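Local coordinates for poly-beta-hydroxybuterate polymerase (Cupriavidus necator, PDB 5T6O), which polymerises hydroxybutyryl units into polyhydroxybutyrate without a template, probably by acyltransferase chemistry, this chain being its catalytic domain of alpha/beta hydrolase fold, at residues Cys46-Tyr51 and Leu223-Asp228. The protein carries 1 engineered substitution. Sequence-based numbering, arbitrary orientation.
Sequences CINKYY and LFWNGD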
ATOM      1  N   CYS A  46      16.046  20.804  14.682  1.00 23.25           N
ATOM      2  CA  CYS A  46      16.647  20.638  16.004  1.00 24.01           C
ATOM      3  C   CYS A  46      16.567  19.194  16.483  1.00 24.84           C
ATOM      4  O   CYS A  46      16.970  18.895  17.615  1.00 24.06           O
ATOM      5  CB  CYS A  46      15.984  21.577  17.013  1.00 24.11           C
ATOM      6  SG  CYS A  46      14.169  21.403  17.113  1.00 27.38           S
ATOM      7  N   ILE A  47      16.051  18.311  15.634  1.00 25.17           N
ATOM      8  CA  ILE A  47      16.176  16.864  15.770  1.00 21.80           C
ATOM      9  C   ILE A  47      17.414  16.455  14.975  1.00 23.82           C
ATOM     10  O   ILE A  47      17.451  16.633  13.758  1.00 23.71           O
ATOM     11  CB  ILE A  47      14.901  16.172  15.258  1.00 26.79           C
ATOM     12  CG1 ILE A  47      13.718  16.571  16.160  1.00 23.94           C
ATOM     13  CG2 ILE A  47      15.082  14.664  15.155  1.00 23.44           C
ATOM     14  CD1 ILE A  47      12.338  16.224  15.588  1.00 23.30           C
ATOM     15  N   ASN A  48      18.431  15.920  15.663  1.00 22.38           N
ATOM     16  CA  ASN A  48      19.825  15.942  15.209  1.00 21.23           C
ATOM     17  C   ASN A  48      20.292  17.379  14.960  1.00 23.83           C
ATOM     18  O   ASN A  48      19.570  18.337  15.258  1.00 25.44           O
ATOM     19  CB  ASN A  48      20.052  15.076  13.962  1.00 21.88           C
ATOM     20  CG  ASN A  48      20.008  13.591  14.275  1.00 26.84           C
ATOM     21  OD1 ASN A  48      20.664  13.110  15.211  1.00 30.46           O
ATOM     22  ND2 ASN A  48      19.232  12.862  13.505  1.00 20.62           N
ATOM     23  N   LYS A  49      21.502  17.546  14.440  1.00 21.41           N
ATOM     24  CA  LYS A  49      22.120  18.863  14.357  1.00 20.59           C
ATOM     25  C   LYS A  49      22.166  19.384  12.925  1.00 21.26           C
ATOM     26  O   LYS A  49      21.906  18.666  11.959  1.00 23.78           O
ATOM     27  CB  LYS A  49      23.528  18.820  14.957  1.00 20.87           C
ATOM     28  CG  LYS A  49      23.476  18.504  16.459  1.00 24.15           C
ATOM     29  CD  LYS A  49      24.846  18.138  16.992  1.00 22.36           C
ATOM     30  CE  LYS A  49      24.757  17.809  18.485  1.00 24.42           C
ATOM     31  NZ  LYS A  49      26.127  17.554  19.019  1.00 24.65           N
ATOM     32  N   TYR A  50      22.535  20.665  12.802  1.00 22.71           N
ATOM     33  CA  TYR A  50      22.366  21.367  11.528  1.00 26.43           C
ATOM     34  C   TYR A  50      23.242  20.819  10.413  1.00 26.47           C
ATOM     35  O   TYR A  50      22.911  21.013   9.236  1.00 25.82           O
ATOM     36  CB  TYR A  50      22.667  22.858  11.692  1.00 26.54           C
ATOM     37  CG  TYR A  50      24.139  23.228  11.695  1.00 26.30           C
ATOM     38  CD1 TYR A  50      24.846  23.405  10.499  1.00 25.56           C
ATOM     39  CD2 TYR A  50      24.818  23.429  12.891  1.00 27.15           C
ATOM     40  CE1 TYR A  50      26.182  23.736  10.505  1.00 25.67           C
ATOM     41  CE2 TYR A  50      26.152  23.771  12.905  1.00 27.65           C
ATOM     42  CZ  TYR A  50      26.827  23.928  11.705  1.00 24.67           C
ATOM     43  OH  TYR A  50      28.152  24.278  11.728  1.00 26.26           O
ATOM     44  N   TYR A  51      24.362  20.179  10.748  1.00 25.27           N
ATOM     45  CA  TYR A  51      25.427  20.001   9.770  1.00 23.80           C
ATOM     46  C   TYR A  51      25.130  18.915   8.745  1.00 22.37           C
ATOM     47  O   TYR A  51      25.969  18.675   7.868  1.00 23.96           O
ATOM     48  CB  TYR A  51      26.757  19.730  10.479  1.00 23.10           C
ATOM     49  CG  TYR A  51      26.820  18.479  11.322  1.00 24.57           C
ATOM     50  CD1 TYR A  51      27.146  17.249  10.749  1.00 25.73           C
ATOM     51  CD2 TYR A  51      26.640  18.536  12.701  1.00 21.86           C
ATOM     52  CE1 TYR A  51      27.231  16.108  11.513  1.00 24.61           C
ATOM     53  CE2 TYR A  51      26.734  17.383  13.483  1.00 21.37           C
ATOM     54  CZ  TYR A  51      27.026  16.180  12.881  1.00 25.10           C
ATOM     55  OH  TYR A  51      27.114  15.033  13.636  1.00 27.25           O
ATOM     56  N   LEU A 223      25.258   8.043   9.100  1.00 25.57           N
ATOM     57  CA  LEU A 223      25.070   7.370  10.383  1.00 26.43           C
ATOM     58  C   LEU A 223      25.711   8.165  11.520  1.00 29.14           C
ATOM     59  O   LEU A 223      25.171   8.226  12.632  1.00 26.92           O
ATOM     60  CB  LEU A 223      25.636   5.952  10.315  1.00 29.65           C
ATOM     61  CG  LEU A 223      24.899   5.014   9.337  1.00 30.98           C
ATOM     62  CD1 LEU A 223      25.582   3.655   9.269  1.00 37.67           C
ATOM     63  CD2 LEU A 223      23.471   4.868   9.767  1.00 28.33           C
ATOM     64  N   PHE A 224      26.856   8.790  11.258  1.00 24.71           N
ATOM     65  CA  PHE A 224      27.474   9.642  12.270  1.00 27.45           C
ATOM     66  C   PHE A 224      26.562  10.800  12.647  1.00 24.08           C
ATOM     67  O   PHE A 224      26.326  11.061  13.836  1.00 25.52           O
ATOM     68  CB  PHE A 224      28.823  10.161  11.771  1.00 28.42           C
ATOM     69  CG  PHE A 224      29.402  11.250  12.628  1.00 28.45           C
ATOM     70  CD1 PHE A 224      30.030  10.945  13.831  1.00 32.67           C
ATOM     71  CD2 PHE A 224      29.326  12.580  12.230  1.00 28.73           C
ATOM     72  CE1 PHE A 224      30.559  11.940  14.624  1.00 30.12           C
ATOM     73  CE2 PHE A 224      29.861  13.585  13.027  1.00 28.50           C
ATOM     74  CZ  PHE A 224      30.487  13.258  14.219  1.00 29.91           C
ATOM     75  N   TRP A 225      26.037  11.511  11.642  1.00 25.62           N
ATOM     76  CA  TRP A 225      25.104  12.605  11.900  1.00 27.41           C
ATOM     77  C   TRP A 225      23.875  12.113  12.651  1.00 23.77           C
ATOM     78  O   TRP A 225      23.470  12.701  13.658  1.00 26.44           O
ATOM     79  CB  TRP A 225      24.687  13.260  10.584  1.00 24.31           C
ATOM     80  CG  TRP A 225      23.516  14.175  10.734  1.00 24.40           C
ATOM     81  CD1 TRP A 225      23.513  15.418  11.326  1.00 23.43           C
ATOM     82  CD2 TRP A 225      22.169  13.932  10.300  1.00 25.05           C
ATOM     83  NE1 TRP A 225      22.241  15.946  11.293  1.00 21.95           N
ATOM     84  CE2 TRP A 225      21.405  15.064  10.659  1.00 21.96           C
ATOM     85  CE3 TRP A 225      21.534  12.864   9.632  1.00 26.82           C
ATOM     86  CZ2 TRP A 225      20.045  15.175  10.360  1.00 21.12           C
ATOM     87  CZ3 TRP A 225      20.177  12.966   9.352  1.00 23.18           C
ATOM     88  CH2 TRP A 225      19.448  14.119   9.711  1.00 25.87           C
ATOM     89  N   ASN A 226      23.270  11.026  12.180  1.00 20.76           N
ATOM     90  CA  ASN A 226      22.085  10.527  12.867  1.00 23.80           C
ATOM     91  C   ASN A 226      22.406  10.098  14.292  1.00 24.74           C
ATOM     92  O   ASN A 226      21.565  10.242  15.186  1.00 24.51           O
ATOM     93  CB  ASN A 226      21.480   9.362  12.086  1.00 22.80           C
ATOM     94  CG  ASN A 226      20.198   8.868  12.695  1.00 23.08           C
ATOM     95  OD1 ASN A 226      19.149   9.498  12.547  1.00 23.97           O
ATOM     96  ND2 ASN A 226      20.262   7.721  13.369  1.00 27.10           N
ATOM     97  N   GLY A 227      23.602   9.558  14.520  1.00 24.01           N
ATOM     98  CA  GLY A 227      23.986   9.106  15.848  1.00 25.23           C
ATOM     99  C   GLY A 227      24.351  10.214  16.804  1.00 31.24           C
ATOM    100  O   GLY A 227      24.414   9.982  18.013  1.00 30.66           O
ATOM    101  N   ASP A 228      24.589  11.412  16.274  1.00 24.93           N
ATOM    102  CA  ASP A 228      24.939  12.611  17.043  1.00 24.06           C
ATOM    103  C   ASP A 228      23.615  13.217  17.531  1.00 30.31           C
ATOM    104  O   ASP A 228      23.068  14.169  16.971  1.00 26.64           O
ATOM    105  CB  ASP A 228      25.753  13.555  16.163  1.00 26.73           C
ATOM    106  CG  ASP A 228      26.413  14.689  16.932  1.00 29.14           C
ATOM    107  OD1 ASP A 228      26.201  14.808  18.154  1.00 26.55           O
ATOM    108  OD2 ASP A 228      27.152  15.474  16.286  1.00 23.88           O
TER
HETATM  109  O   HOH W   1      23.333  15.457  14.593  1.00 25.80           O
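Trp225 reaches from helix 220-227 into the loop of Cys46-Tyr51, and its side chain can be followed outward atom by atom. Trp225 CB lies 3.9 Å from Tyr51 CE1. With CG anti to the backbone N (chi1 167°), the indole is carried alongside the loop, where CD1 meets one face of the Tyr51 ring near its rim. This is a T-shaped pair in which the indole edge addresses the tyrosine face, the planes standing 81° apart. The next atom, Trp225 NE1, donates to Lys49 O at 2.8 Å; an N-H...O angle of 160° and an acceptor close to the indole plane indicate a well-directed bond. Farther out, CE2 and CZ2 lie beneath Asn48 CB, which sits over one indole face.

Beyond the helix end, the carboxylate of Asp228 is gripped by two side chains. Tyr51 OH donates to the anti lone pair of Asp228 OD2 at 2.7 Å, while Lys49 NZ forms a salt bridge with Asp228 OD1 at 2.9 Å from the syn side, somewhat out of the carboxylate plane. The extended lysine chain also brings NZ to the carbonyls of Val385 and Ala387, tying in the C-terminal segment. Phe224 CE2 approaches Tyr51 CZ to 3.8 Å. A bridging water accepts from Lys49 N and donates to Trp225 O and Asp228 O, so it satisfies polar backbone atoms on both segments. Together these contacts fasten the loop following the central-sheet strand 40-43 to a helix of the long insertion that separates strands 140-146 and 272-277 in sequence, consistent with the cap (lid) insertion common in alpha/beta hydrolases.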